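Local structure of exoribonuclease II, mitochondrial (Candida glabrata, 6F3H) at residues 390-395 with 517-522; 396-401 with 543-548; 425-430 with 488-493; 493-498 with 510-515. The protein degrades RNA from the 3' end as the nuclease of the mitochondrial degradosome mtEXO, in which it is tightly coupled to a helicase component. The protein carries 1 engineered substitution. All coordinates share one frame; numbering follows the deposited sequence.

How the contacts relate
All four contacts lie in the RNB domain, the catalytic unit of this nuclease family. Contacts 1, 3 and 4 share one mixed sheet: contact 3 pairs strands 421-429 and 488-499, contact 4 pairs 488-499 with 505-519, and contact 1 adds 390-391 at the edge. Contacts 3 and 4 share Phe493, their centres about 13 Å apart, and contact 4 follows contact 3 along the chain. Contacts 1 and 3 have centres only about 9 Å apart. Contact 2 lies about 14 Å from contact 1 between centres; its 396-401 segment follows on from Met395 and ends at Asp401, which binds magnesium beside the RNA. The edge of the sheet thus leads toward the metal site.

Contact 1: residues 390-395 with 517-522; sequences YDFGDM and GIVSNF
At the edge of the RNB-domain sheet, the short segment 390-391 lies next to residues 517-519, the end of strand 505-519, and the chain then turns away. Phe392 N gives the firmer backbone bond, to Ile518 O at 3.0 Å and nearly straight (166°), whereas the bond from Ile518 N to Tyr390 O is weak. The Phe392 ring lies with its edge toward that same Ile518 O, and its CD1 packs on Val519 CG1 at 3.8 Å. Gly517 suits the place beside the edge of the ring because its bare CA can approach Phe392 CE1 to 3.7 Å. The Tyr390 ring turns its edge over the centre of one Phe392 face.

Beyond the last backbone bond, polar groups take over. Asp391 OD1 and Gly393 N are spaced as in an Asx turn, though their modelled bond is too short to be trusted in detail. A water gives hydrogen bonds to Asp391 OD1 and Gly393 O while accepting one from Ser520 OG. Gly393 fits the type II' turn of residues 392-395 with its positive phi. With CG anti to its backbone N (chi1 -178°), Asn521 carries its amide across to residues 390-395, and its ND2 donates to Asp394 O at 2.7 Å. The Asn521 amide and the Asp394 carboxylate lie stacked, their planes 2° apart.

Further into the sheet, His425 and His427 of strand 421-429 meet Phe392 edge-to-face, while Val519 packs on Thr488 and Thr490 of strand 488-499. Tyr390 makes a cation-pi contact with Arg515, and selenomethionine Met395 reaches across to strand 410-416.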
# COMPACT_ATOMS: atom_id res chain seq x y z
N TYR A 390 6.11 -23.77 -26.09
CA TYR A 390 5.44 -25.07 -25.93
C TYR A 390 3.91 -24.94 -26.02
O TYR A 390 3.32 -24.06 -25.40
CB TYR A 390 5.83 -25.65 -24.58
CG TYR A 390 5.20 -26.99 -24.29
CD1 TYR A 390 3.90 -27.08 -23.78
CD2 TYR A 390 5.90 -28.17 -24.52
CE1 TYR A 390 3.33 -28.31 -23.51
CE2 TYR A 390 5.33 -29.40 -24.24
CZ TYR A 390 4.05 -29.46 -23.74
OH TYR A 390 3.50 -30.68 -23.46
N ASP A 391 3.26 -25.84 -26.77
CA ASP A 391 1.80 -25.82 -26.85
C ASP A 391 1.18 -26.96 -26.06
O ASP A 391 1.47 -28.14 -26.32
CB ASP A 391 1.28 -25.89 -28.29
CG ASP A 391 -0.21 -25.50 -28.40
OD1 ASP A 391 -1.00 -25.88 -27.50
OD2 ASP A 391 -0.61 -24.80 -29.36
N PHE A 392 0.28 -26.61 -25.14
CA PHE A 392 -0.46 -27.54 -24.31
C PHE A 392 -1.71 -28.06 -25.00
O PHE A 392 -2.40 -28.93 -24.46
CB PHE A 392 -0.82 -26.86 -22.99
CG PHE A 392 0.38 -26.43 -22.18
CD1 PHE A 392 0.96 -25.16 -22.38
CD2 PHE A 392 0.95 -27.28 -21.23
CE1 PHE A 392 2.10 -24.75 -21.64
CE2 PHE A 392 2.07 -26.89 -20.48
CZ PHE A 392 2.65 -25.62 -20.68
N GLY A 393 -1.99 -27.55 -26.18
CA GLY A 393 -3.09 -28.05 -26.97
C GLY A 393 -4.44 -27.75 -26.36
O GLY A 393 -4.75 -26.61 -26.00
N ASP A 394 -5.23 -28.79 -26.24
CA ASP A 394 -6.61 -28.70 -25.81
C ASP A 394 -6.72 -29.02 -24.34
O ASP A 394 -7.83 -29.06 -23.80
CB ASP A 394 -7.47 -29.67 -26.63
CG ASP A 394 -8.94 -29.35 -26.54
OD1 ASP A 394 -9.32 -28.23 -26.94
OD2 ASP A 394 -9.73 -30.23 -26.09
N MSE A 395 -5.60 -29.27 -23.70
CA MSE A 395 -5.59 -29.40 -22.28
C MSE A 395 -6.34 -28.23 -21.66
O MSE A 395 -6.08 -27.07 -22.00
CB MSE A 395 -4.18 -29.43 -21.79
CG MSE A 395 -4.10 -29.27 -20.32
SE MSE A 395 -2.25 -29.09 -19.75
CE MSE A 395 -2.33 -30.24 -18.17
N GLY A 517 4.43 -20.88 -22.91
CA GLY A 517 3.48 -21.82 -23.48
C GLY A 517 2.38 -21.25 -24.35
O GLY A 517 2.40 -20.07 -24.72
N ILE A 518 1.41 -22.11 -24.71
CA ILE A 518 0.19 -21.71 -25.40
C ILE A 518 -0.91 -22.61 -24.87
O ILE A 518 -0.68 -23.78 -24.56
CB ILE A 518 0.25 -21.84 -26.95
CG1 ILE A 518 1.39 -21.02 -27.53
CG2 ILE A 518 -1.05 -21.39 -27.61
CD1 ILE A 518 1.65 -21.35 -28.98
N VAL A 519 -2.10 -22.05 -24.76
CA VAL A 519 -3.26 -22.76 -24.26
C VAL A 519 -4.45 -22.20 -25.01
O VAL A 519 -4.40 -21.10 -25.55
CB VAL A 519 -3.42 -22.55 -22.74
CG1 VAL A 519 -2.23 -23.09 -21.97
CG2 VAL A 519 -3.60 -21.09 -22.47
N SER A 520 -5.52 -22.97 -25.08
CA SER A 520 -6.67 -22.39 -25.76
C SER A 520 -7.98 -22.96 -25.24
O SER A 520 -9.05 -22.47 -25.59
CB SER A 520 -6.57 -22.60 -27.26
OG SER A 520 -5.95 -23.85 -27.55
N ASN A 521 -7.92 -23.98 -24.40
CA ASN A 521 -9.14 -24.59 -23.91
C ASN A 521 -9.36 -24.07 -22.50
O ASN A 521 -8.73 -24.54 -21.56
CB ASN A 521 -9.04 -26.10 -23.93
CG ASN A 521 -10.32 -26.78 -23.47
OD1 ASN A 521 -11.41 -26.19 -23.51
ND2 ASN A 521 -10.20 -28.02 -23.02
N PHE A 522 -10.28 -23.12 -22.36
CA PHE A 522 -10.58 -22.46 -21.08
C PHE A 522 -12.01 -22.76 -20.64
O PHE A 522 -12.95 -22.08 -21.08
CB PHE A 522 -10.42 -20.94 -21.19
CG PHE A 522 -9.03 -20.45 -21.46
CD1 PHE A 522 -7.99 -20.65 -20.56
CD2 PHE A 522 -8.78 -19.73 -22.63
CE1 PHE A 522 -6.72 -20.16 -20.83
CE2 PHE A 522 -7.53 -19.24 -22.90
CZ PHE A 522 -6.50 -19.45 -22.00
O HOH W 1 -3.42 -24.50 -27.38

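Contact 2: residues 396-401 with 543-548; sequences PVFCID and SKQKKQ. With MG (magnesium ion), chain E; nucleotides of chain C.
Pro396 and Phe398 rest against the first turns of helix 543-567, on the segment of the RNB domain that leads from the sheet edge to the magnesium site. The contact is small and made by side chains. Gln548 takes the central place. Its CG lies anti to the carbonyl carbon (chi1 -69°) and the chain continues extended, which carries the amide past the end of the Phe398 ring to the proline. Gln548 OE1 comes to the ring edge, 3.7 Å from Phe398 CZ, with the amide and ring planes 73° apart. Phe398 CZ lies over one face of this amide, while Pro396 CG meets its O/N edge, 3.9 Å from Gln548 NE2, and that nitrogen is satisfied by a hydrogen bond to Ile414 O of strand 410-416. A glutamine suits this place: its CB packs at the aromatic edge while its amide ties the helix to the sheet.

One turn earlier, Gln545 also extends beyond CG, and its NE2 reaches Pro396 CB at 4.0 Å. The compact, rigid proline ring is thus approached by both glutamine amides. Phe398, buried, directs its CZ toward the helix backbone near Gln545 O.

Beyond Phe398 the segment leaves the helix, and Ile400 packs on helix 527-534. At its end Asp401 binds the magnesium ion beside adenosine A5 and cytidine C6 of chain C. Two waters and Asp410 are further ligands, and the Asp401 carboxylate is bidentate, with OD1 1.8 Å and OD2 2.2 Å from the magnesium.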
# COMPACT_ATOMS: atom_id res chain seq x y z
N PRO A 396 -7.27 -28.56 -20.76
CA PRO A 396 -8.15 -27.54 -20.17
C PRO A 396 -7.48 -26.78 -19.05
O PRO A 396 -6.83 -27.36 -18.17
CB PRO A 396 -9.33 -28.35 -19.63
CG PRO A 396 -8.82 -29.72 -19.48
CD PRO A 396 -7.48 -29.87 -20.16
N VAL A 397 -7.71 -25.47 -19.07
CA VAL A 397 -7.13 -24.51 -18.14
C VAL A 397 -8.24 -23.83 -17.38
O VAL A 397 -9.07 -23.14 -17.98
CB VAL A 397 -6.33 -23.45 -18.89
CG1 VAL A 397 -5.64 -22.57 -17.91
CG2 VAL A 397 -5.35 -24.14 -19.79
N PHE A 398 -8.18 -23.91 -16.05
CA PHE A 398 -9.20 -23.34 -15.19
C PHE A 398 -8.79 -21.95 -14.67
O PHE A 398 -7.83 -21.83 -13.90
CB PHE A 398 -9.44 -24.28 -14.01
CG PHE A 398 -9.84 -25.68 -14.41
CD1 PHE A 398 -11.11 -25.95 -14.90
CD2 PHE A 398 -8.96 -26.74 -14.22
CE1 PHE A 398 -11.48 -27.25 -15.22
CE2 PHE A 398 -9.32 -28.04 -14.54
CZ PHE A 398 -10.58 -28.29 -15.04
N CYS A 399 -9.55 -20.93 -15.05
CA CYS A 399 -9.37 -19.54 -14.60
C CYS A 399 -10.49 -19.19 -13.64
O CYS A 399 -11.56 -18.73 -14.05
CB CYS A 399 -9.33 -18.59 -15.79
SG CYS A 399 -7.94 -18.89 -16.90
N ILE A 400 -10.23 -19.39 -12.36
CA ILE A 400 -11.25 -19.26 -11.31
C ILE A 400 -11.17 -17.83 -10.79
O ILE A 400 -10.38 -17.52 -9.90
CB ILE A 400 -11.04 -20.27 -10.20
CG1 ILE A 400 -10.76 -21.61 -10.83
CG2 ILE A 400 -12.24 -20.28 -9.29
CD1 ILE A 400 -10.61 -22.67 -9.84
N ASP A 401 -12.01 -16.95 -11.33
CA ASP A 401 -12.07 -15.56 -10.93
C ASP A 401 -13.55 -15.27 -10.60
O ASP A 401 -14.40 -16.15 -10.71
CB ASP A 401 -11.45 -14.69 -12.04
CG ASP A 401 -9.97 -14.51 -11.90
OD1 ASP A 401 -9.44 -14.63 -10.75
OD2 ASP A 401 -9.28 -14.25 -12.94
N SER A 543 -17.55 -34.70 -16.81
CA SER A 543 -17.08 -35.45 -15.65
C SER A 543 -15.57 -35.48 -15.58
O SER A 543 -15.00 -35.55 -14.49
CB SER A 543 -17.63 -36.87 -15.70
OG SER A 543 -16.68 -37.75 -16.31
N LYS A 544 -14.89 -35.41 -16.73
CA LYS A 544 -13.43 -35.42 -16.68
C LYS A 544 -12.92 -34.13 -16.06
O LYS A 544 -12.03 -34.15 -15.20
CB LYS A 544 -12.85 -35.66 -18.09
CG LYS A 544 -12.69 -37.17 -18.40
CD LYS A 544 -12.05 -37.54 -19.76
CE LYS A 544 -11.96 -39.08 -19.89
NZ LYS A 544 -11.12 -39.60 -21.02
N GLN A 545 -13.52 -33.01 -16.45
CA GLN A 545 -13.15 -31.72 -15.88
C GLN A 545 -13.53 -31.66 -14.41
O GLN A 545 -12.69 -31.37 -13.55
CB GLN A 545 -13.80 -30.59 -16.69
CG GLN A 545 -13.08 -30.32 -18.05
CD GLN A 545 -13.80 -29.31 -18.97
OE1 GLN A 545 -14.82 -28.75 -18.61
NE2 GLN A 545 -13.26 -29.11 -20.17
N LYS A 546 -14.79 -31.97 -14.09
CA LYS A 546 -15.22 -31.96 -12.69
C LYS A 546 -14.28 -32.76 -11.80
O LYS A 546 -13.99 -32.35 -10.67
CB LYS A 546 -16.66 -32.47 -12.59
CG LYS A 546 -17.08 -32.88 -11.18
CD LYS A 546 -18.60 -33.03 -11.05
CE LYS A 546 -18.99 -33.63 -9.68
NZ LYS A 546 -20.46 -33.62 -9.37
N LYS A 547 -13.74 -33.88 -12.29
CA LYS A 547 -12.85 -34.62 -11.41
C LYS A 547 -11.48 -33.96 -11.29
O LYS A 547 -10.83 -34.11 -10.26
CB LYS A 547 -12.75 -36.10 -11.84
CG LYS A 547 -11.60 -36.92 -11.16
CD LYS A 547 -11.65 -37.09 -9.62
CE LYS A 547 -13.01 -37.56 -9.06
NZ LYS A 547 -12.94 -37.63 -7.55
N GLN A 548 -11.04 -33.18 -12.27
CA GLN A 548 -9.75 -32.51 -12.07
C GLN A 548 -9.84 -31.51 -10.93
O GLN A 548 -8.90 -31.35 -10.14
CB GLN A 548 -9.31 -31.83 -13.36
CG GLN A 548 -8.92 -32.75 -14.48
CD GLN A 548 -8.97 -32.07 -15.83
OE1 GLN A 548 -10.05 -31.72 -16.31
NE2 GLN A 548 -7.80 -31.83 -16.42
MG MG E . -8.05 -15.42 -11.54
P A C 5 -2.71 -14.13 -6.29
OP1 A C 5 -1.89 -14.62 -7.42
OP2 A C 5 -2.29 -12.89 -5.58
O5' A C 5 -4.16 -13.87 -6.87
C5' A C 5 -4.85 -14.91 -7.52
C4' A C 5 -6.31 -14.64 -7.66
O4' A C 5 -6.93 -14.56 -6.35
C3' A C 5 -6.70 -13.33 -8.33
O3' A C 5 -6.66 -13.43 -9.74
C2' A C 5 -8.09 -13.10 -7.79
O2' A C 5 -9.02 -13.95 -8.45
C1' A C 5 -7.93 -13.57 -6.35
N9 A C 5 -7.45 -12.47 -5.53
C8 A C 5 -6.16 -12.13 -5.19
N7 A C 5 -6.08 -11.04 -4.47
C5 A C 5 -7.40 -10.66 -4.37
C6 A C 5 -8.01 -9.59 -3.72
N6 A C 5 -7.33 -8.66 -3.03
N1 A C 5 -9.36 -9.51 -3.81
C2 A C 5 -10.04 -10.45 -4.50
N3 A C 5 -9.59 -11.51 -5.16
C4 A C 5 -8.25 -11.53 -5.03
P C C 6 -5.94 -12.31 -10.59
OP1 C C 6 -6.00 -12.72 -12.00
OP2 C C 6 -4.65 -11.97 -9.95
O5' C C 6 -6.94 -11.10 -10.50
C5' C C 6 -8.30 -11.30 -10.83
C4' C C 6 -9.17 -10.12 -10.43
O4' C C 6 -9.31 -10.03 -8.99
C3' C C 6 -8.66 -8.75 -10.81
O3' C C 6 -8.80 -8.44 -12.18
C2' C C 6 -9.53 -7.88 -9.93
O2' C C 6 -10.84 -7.92 -10.43
C1' C C 6 -9.52 -8.69 -8.63
N1 C C 6 -8.46 -8.22 -7.69
C2 C C 6 -8.77 -7.12 -6.85
O2 C C 6 -9.89 -6.61 -6.89
N3 C C 6 -7.89 -6.60 -5.97
C4 C C 6 -6.69 -7.14 -5.92
N4 C C 6 -5.85 -6.60 -5.03
C5 C C 6 -6.33 -8.25 -6.75
C6 C C 6 -7.22 -8.75 -7.62
O HOH W 2 -7.51 -17.00 -10.50
O HOH W 3 -7.12 -16.22 -13.09

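Contact 3: residues 425-430 with 488-493; sequences HIHIAD and TETISF
The imidazole of His427 has Ser492 OG at its edge, in the ring plane, and the carbonyl of His425 over one face toward the rim. ND1 of His427 and OG of Ser492 share a hydrogen bond of 2.8 Å, nearly straight at 171°; either atom could be the donor. With NE2 bonded to Ser413 OG, both ring nitrogens are engaged, which fixes the rotation of this buried ring. The phenyl ring of Phe493 turns an edge to Ile426 O, 3.5 Å from its CD1, while its CE1 touches Ile428 CG1 at 3.9 Å. Branched Ile428 and Ile491 suit the extended backbone and share this apolar face with Phe493; both isoleucines meet His709 of helix 703-716.

Past the last firm pair, Asp430 swings its CG anti to the backbone N (chi1 176°), and its carboxylate crosses the end of Ile491 at a slant. Its OD1 accepts a hydrogen bond from His713.

Ile426 with Phe493 and Ile428 with Ile491 are hydrogen-bonded pairs, joined by four backbone bonds, and His427 faces Ser492 in the non-hydrogen-bonded pair between them. This is regular antiparallel pairing in the mixed sheet of the RNB domain, with the Ile428 side chain about 9 Å from the magnesium.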
# COMPACT_ATOMS: atom_id res chain seq x y z
N HIS A 425 0.16 -27.61 -13.84
CA HIS A 425 0.58 -26.54 -14.72
C HIS A 425 -0.12 -25.27 -14.32
O HIS A 425 -1.36 -25.23 -14.27
CB HIS A 425 0.26 -26.87 -16.16
CG HIS A 425 0.95 -28.10 -16.65
ND1 HIS A 425 2.22 -28.07 -17.18
CD2 HIS A 425 0.55 -29.39 -16.68
CE1 HIS A 425 2.56 -29.30 -17.54
NE2 HIS A 425 1.56 -30.11 -17.25
N ILE A 426 0.66 -24.24 -14.06
CA ILE A 426 0.16 -22.94 -13.69
C ILE A 426 0.50 -22.01 -14.82
O ILE A 426 1.68 -21.72 -15.05
CB ILE A 426 0.76 -22.46 -12.38
CG1 ILE A 426 0.81 -23.63 -11.44
CG2 ILE A 426 -0.07 -21.33 -11.82
CD1 ILE A 426 -0.58 -24.11 -11.07
N HIS A 427 -0.51 -21.55 -15.51
CA HIS A 427 -0.32 -20.73 -16.68
C HIS A 427 -0.61 -19.31 -16.29
O HIS A 427 -1.74 -18.98 -15.90
CB HIS A 427 -1.20 -21.16 -17.83
CG HIS A 427 -1.25 -22.64 -17.98
ND1 HIS A 427 -0.18 -23.36 -18.44
CD2 HIS A 427 -2.24 -23.53 -17.75
CE1 HIS A 427 -0.50 -24.64 -18.46
NE2 HIS A 427 -1.75 -24.77 -18.05
N ILE A 428 0.40 -18.48 -16.38
CA ILE A 428 0.31 -17.09 -16.00
C ILE A 428 0.27 -16.31 -17.29
O ILE A 428 1.02 -16.62 -18.23
CB ILE A 428 1.52 -16.72 -15.13
CG1 ILE A 428 1.45 -17.45 -13.80
CG2 ILE A 428 1.49 -15.25 -14.86
CD1 ILE A 428 0.04 -17.59 -13.27
N ALA A 429 -0.61 -15.32 -17.37
CA ALA A 429 -0.60 -14.48 -18.55
C ALA A 429 0.80 -13.93 -18.77
O ALA A 429 1.58 -13.80 -17.82
CB ALA A 429 -1.61 -13.35 -18.40
N ASP A 430 1.15 -13.59 -20.00
CA ASP A 430 2.51 -13.16 -20.29
C ASP A 430 2.48 -11.74 -20.84
O ASP A 430 2.70 -11.50 -22.04
CB ASP A 430 3.22 -14.09 -21.26
CG ASP A 430 4.58 -13.58 -21.63
OD1 ASP A 430 5.30 -13.16 -20.70
OD2 ASP A 430 4.91 -13.58 -22.83
N THR A 488 -3.38 -18.57 -26.83
CA THR A 488 -3.14 -17.62 -25.76
C THR A 488 -1.79 -17.90 -25.12
O THR A 488 -1.59 -18.96 -24.52
CB THR A 488 -4.26 -17.70 -24.72
OG1 THR A 488 -5.46 -17.14 -25.29
CG2 THR A 488 -3.89 -16.95 -23.47
N GLU A 489 -0.87 -16.95 -25.28
CA GLU A 489 0.49 -17.09 -24.77
C GLU A 489 0.52 -17.03 -23.26
O GLU A 489 -0.19 -16.23 -22.63
CB GLU A 489 1.38 -16.01 -25.36
CG GLU A 489 1.02 -15.62 -26.77
CD GLU A 489 2.18 -14.97 -27.49
OE1 GLU A 489 3.33 -15.43 -27.28
OE2 GLU A 489 1.96 -14.01 -28.27
N THR A 490 1.35 -17.87 -22.67
CA THR A 490 1.45 -17.90 -21.23
C THR A 490 2.90 -17.97 -20.87
O THR A 490 3.77 -18.18 -21.71
CB THR A 490 0.80 -19.11 -20.58
OG1 THR A 490 1.72 -20.21 -20.67
CG2 THR A 490 -0.45 -19.47 -21.28
N ILE A 491 3.13 -17.86 -19.57
CA ILE A 491 4.32 -18.38 -18.94
C ILE A 491 3.85 -19.45 -17.99
O ILE A 491 3.08 -19.17 -17.07
CB ILE A 491 5.09 -17.29 -18.19
CG1 ILE A 491 5.53 -16.18 -19.14
CG2 ILE A 491 6.30 -17.89 -17.53
CD1 ILE A 491 6.59 -15.24 -18.53
N SER A 492 4.33 -20.67 -18.18
CA SER A 492 3.75 -21.79 -17.48
C SER A 492 4.78 -22.49 -16.62
O SER A 492 5.91 -22.74 -17.04
CB SER A 492 3.09 -22.74 -18.47
OG SER A 492 2.17 -22.03 -19.29
N PHE A 493 4.36 -22.81 -15.40
CA PHE A 493 5.21 -23.41 -14.40
C PHE A 493 4.64 -24.78 -14.11
O PHE A 493 3.49 -24.89 -13.69
CB PHE A 493 5.22 -22.58 -13.13
CG PHE A 493 5.59 -21.16 -13.37
CD1 PHE A 493 4.65 -20.26 -13.88
CD2 PHE A 493 6.88 -20.71 -13.11
CE1 PHE A 493 4.99 -18.93 -14.12
CE2 PHE A 493 7.22 -19.39 -13.34
CZ PHE A 493 6.28 -18.50 -13.85

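Contact 4: residues 493-498 with 510-515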
# COMPACT_ATOMS: atom_id res chain seq x y z
N PHE A 493 4.36 -22.81 -15.40
CA PHE A 493 5.21 -23.41 -14.40
C PHE A 493 4.64 -24.78 -14.11
O PHE A 493 3.49 -24.89 -13.69
CB PHE A 493 5.22 -22.58 -13.13
CG PHE A 493 5.59 -21.16 -13.37
CD1 PHE A 493 4.65 -20.26 -13.88
CD2 PHE A 493 6.88 -20.71 -13.11
CE1 PHE A 493 4.99 -18.93 -14.12
CE2 PHE A 493 7.22 -19.39 -13.34
CZ PHE A 493 6.28 -18.50 -13.85
N SER A 494 5.43 -25.80 -14.34
CA SER A 494 4.94 -27.16 -14.29
C SER A 494 5.76 -27.95 -13.29
O SER A 494 6.96 -27.70 -13.13
CB SER A 494 5.01 -27.80 -15.67
OG SER A 494 4.53 -26.90 -16.65
N PHE A 495 5.10 -28.85 -12.59
CA PHE A 495 5.77 -29.69 -11.61
C PHE A 495 4.80 -30.77 -11.14
O PHE A 495 3.60 -30.70 -11.39
CB PHE A 495 6.24 -28.88 -10.43
CG PHE A 495 5.18 -28.05 -9.87
CD1 PHE A 495 4.95 -26.78 -10.37
CD2 PHE A 495 4.34 -28.56 -8.90
CE1 PHE A 495 3.92 -25.99 -9.86
CE2 PHE A 495 3.32 -27.80 -8.39
CZ PHE A 495 3.11 -26.50 -8.87
N GLU A 496 5.35 -31.74 -10.42
CA GLU A 496 4.58 -32.90 -10.01
C GLU A 496 4.58 -33.06 -8.51
O GLU A 496 5.59 -32.83 -7.83
CB GLU A 496 5.09 -34.15 -10.65
CG GLU A 496 4.71 -34.21 -12.09
CD GLU A 496 5.63 -35.10 -12.88
OE1 GLU A 496 6.24 -35.98 -12.26
OE2 GLU A 496 5.72 -34.93 -14.11
N LEU A 497 3.43 -33.48 -8.02
CA LEU A 497 3.18 -33.76 -6.63
C LEU A 497 2.83 -35.21 -6.47
O LEU A 497 2.09 -35.78 -7.28
CB LEU A 497 2.06 -32.92 -6.09
CG LEU A 497 2.40 -31.46 -6.19
CD1 LEU A 497 1.28 -30.76 -6.85
CD2 LEU A 497 2.54 -31.01 -4.78
N VAL A 498 3.34 -35.79 -5.40
CA VAL A 498 3.13 -37.19 -5.08
C VAL A 498 2.38 -37.27 -3.76
O VAL A 498 2.72 -36.57 -2.80
CB VAL A 498 4.48 -37.91 -5.02
CG1 VAL A 498 5.24 -37.57 -6.27
CG2 VAL A 498 5.30 -37.42 -3.85
N ASP A 510 12.57 -31.33 -8.62
CA ASP A 510 13.24 -31.69 -9.85
C ASP A 510 12.24 -31.75 -11.01
O ASP A 510 12.64 -31.57 -12.17
CB ASP A 510 13.96 -33.02 -9.62
CG ASP A 510 14.94 -33.37 -10.72
OD1 ASP A 510 14.57 -33.31 -11.91
OD2 ASP A 510 16.10 -33.71 -10.38
N THR A 511 10.94 -31.94 -10.74
CA THR A 511 9.92 -31.79 -11.78
C THR A 511 9.78 -30.35 -12.25
O THR A 511 9.36 -30.10 -13.39
CB THR A 511 8.54 -32.20 -11.28
OG1 THR A 511 8.62 -33.40 -10.53
CG2 THR A 511 7.65 -32.41 -12.47
N PHE A 512 10.09 -29.40 -11.38
CA PHE A 512 9.72 -28.02 -11.61
C PHE A 512 10.31 -27.51 -12.91
O PHE A 512 11.50 -27.67 -13.17
CB PHE A 512 10.20 -27.14 -10.45
CG PHE A 512 9.91 -25.68 -10.65
CD1 PHE A 512 8.67 -25.15 -10.33
CD2 PHE A 512 10.87 -24.83 -11.18
CE1 PHE A 512 8.40 -23.78 -10.52
CE2 PHE A 512 10.60 -23.48 -11.37
CZ PHE A 512 9.37 -22.96 -11.04
N GLN A 513 9.48 -26.84 -13.68
CA GLN A 513 9.91 -26.41 -14.99
C GLN A 513 9.21 -25.11 -15.34
O GLN A 513 8.05 -24.90 -14.97
CB GLN A 513 9.57 -27.50 -15.99
CG GLN A 513 10.28 -27.39 -17.29
CD GLN A 513 9.56 -28.17 -18.33
OE1 GLN A 513 9.72 -27.93 -19.52
NE2 GLN A 513 8.71 -29.09 -17.90
N VAL A 514 9.92 -24.23 -16.04
CA VAL A 514 9.34 -22.97 -16.49
C VAL A 514 9.44 -22.95 -18.00
O VAL A 514 10.51 -23.21 -18.55
CB VAL A 514 10.06 -21.75 -15.87
CG1 VAL A 514 9.32 -20.45 -16.20
CG2 VAL A 514 10.23 -21.89 -14.37
N ARG A 515 8.32 -22.66 -18.67
CA ARG A 515 8.25 -22.64 -20.13
C ARG A 515 7.32 -21.54 -20.61
O ARG A 515 6.34 -21.21 -19.94
CB ARG A 515 7.69 -23.91 -20.75
CG ARG A 515 8.56 -25.09 -20.72
CD ARG A 515 7.77 -26.29 -21.23
NE ARG A 515 7.25 -27.07 -20.12
CZ ARG A 515 6.30 -27.98 -20.23
NH1 ARG A 515 5.74 -28.23 -21.40
NH2 ARG A 515 5.90 -28.64 -19.16
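Thr511 pushes its methyl into the hollow formed by the Phe495-Glu496 backbone and the Glu496 side chain: CG2 sits 3.2 Å from Glu496 N and 3.4 Å from Glu496 CD. The Glu496 side chain runs across it at about a right angle, its aliphatic part covering the methyl while its carboxylate forms salt bridges with Arg421 and Arg423. A small branched residue suits this corner, where the chain turns before the strand.

On the apolar face, Phe512 fits between two phenylalanines of the facing strand. Its CZ meets the edge of the Phe493 ring, 3.9 Å from CD2, and its CD1 approaches Phe495 CD1 at 4.1 Å. Both methyls of Val514 lie on one side of the Phe493 ring, against its CD2-CE2 margin, CG1 being 3.7 Å from CE2.

These strands form a beta hairpin of the RNB-domain sheet. Ser494 and Gln513 make a hydrogen-bonded antiparallel pair: Ser494 N donates to Gln513 O at 2.8 Å, and Gln513 N returns a more bent bond to Ser494 O.

Helix 603-625 packs over the aromatic face, with Leu614 on Phe495, Leu618 on Phe512 and Phe622 on Val514. On the other face the small Ser494 lets Arg515 fold across it, bent at chi3, while its OG bonds to His425 ND1.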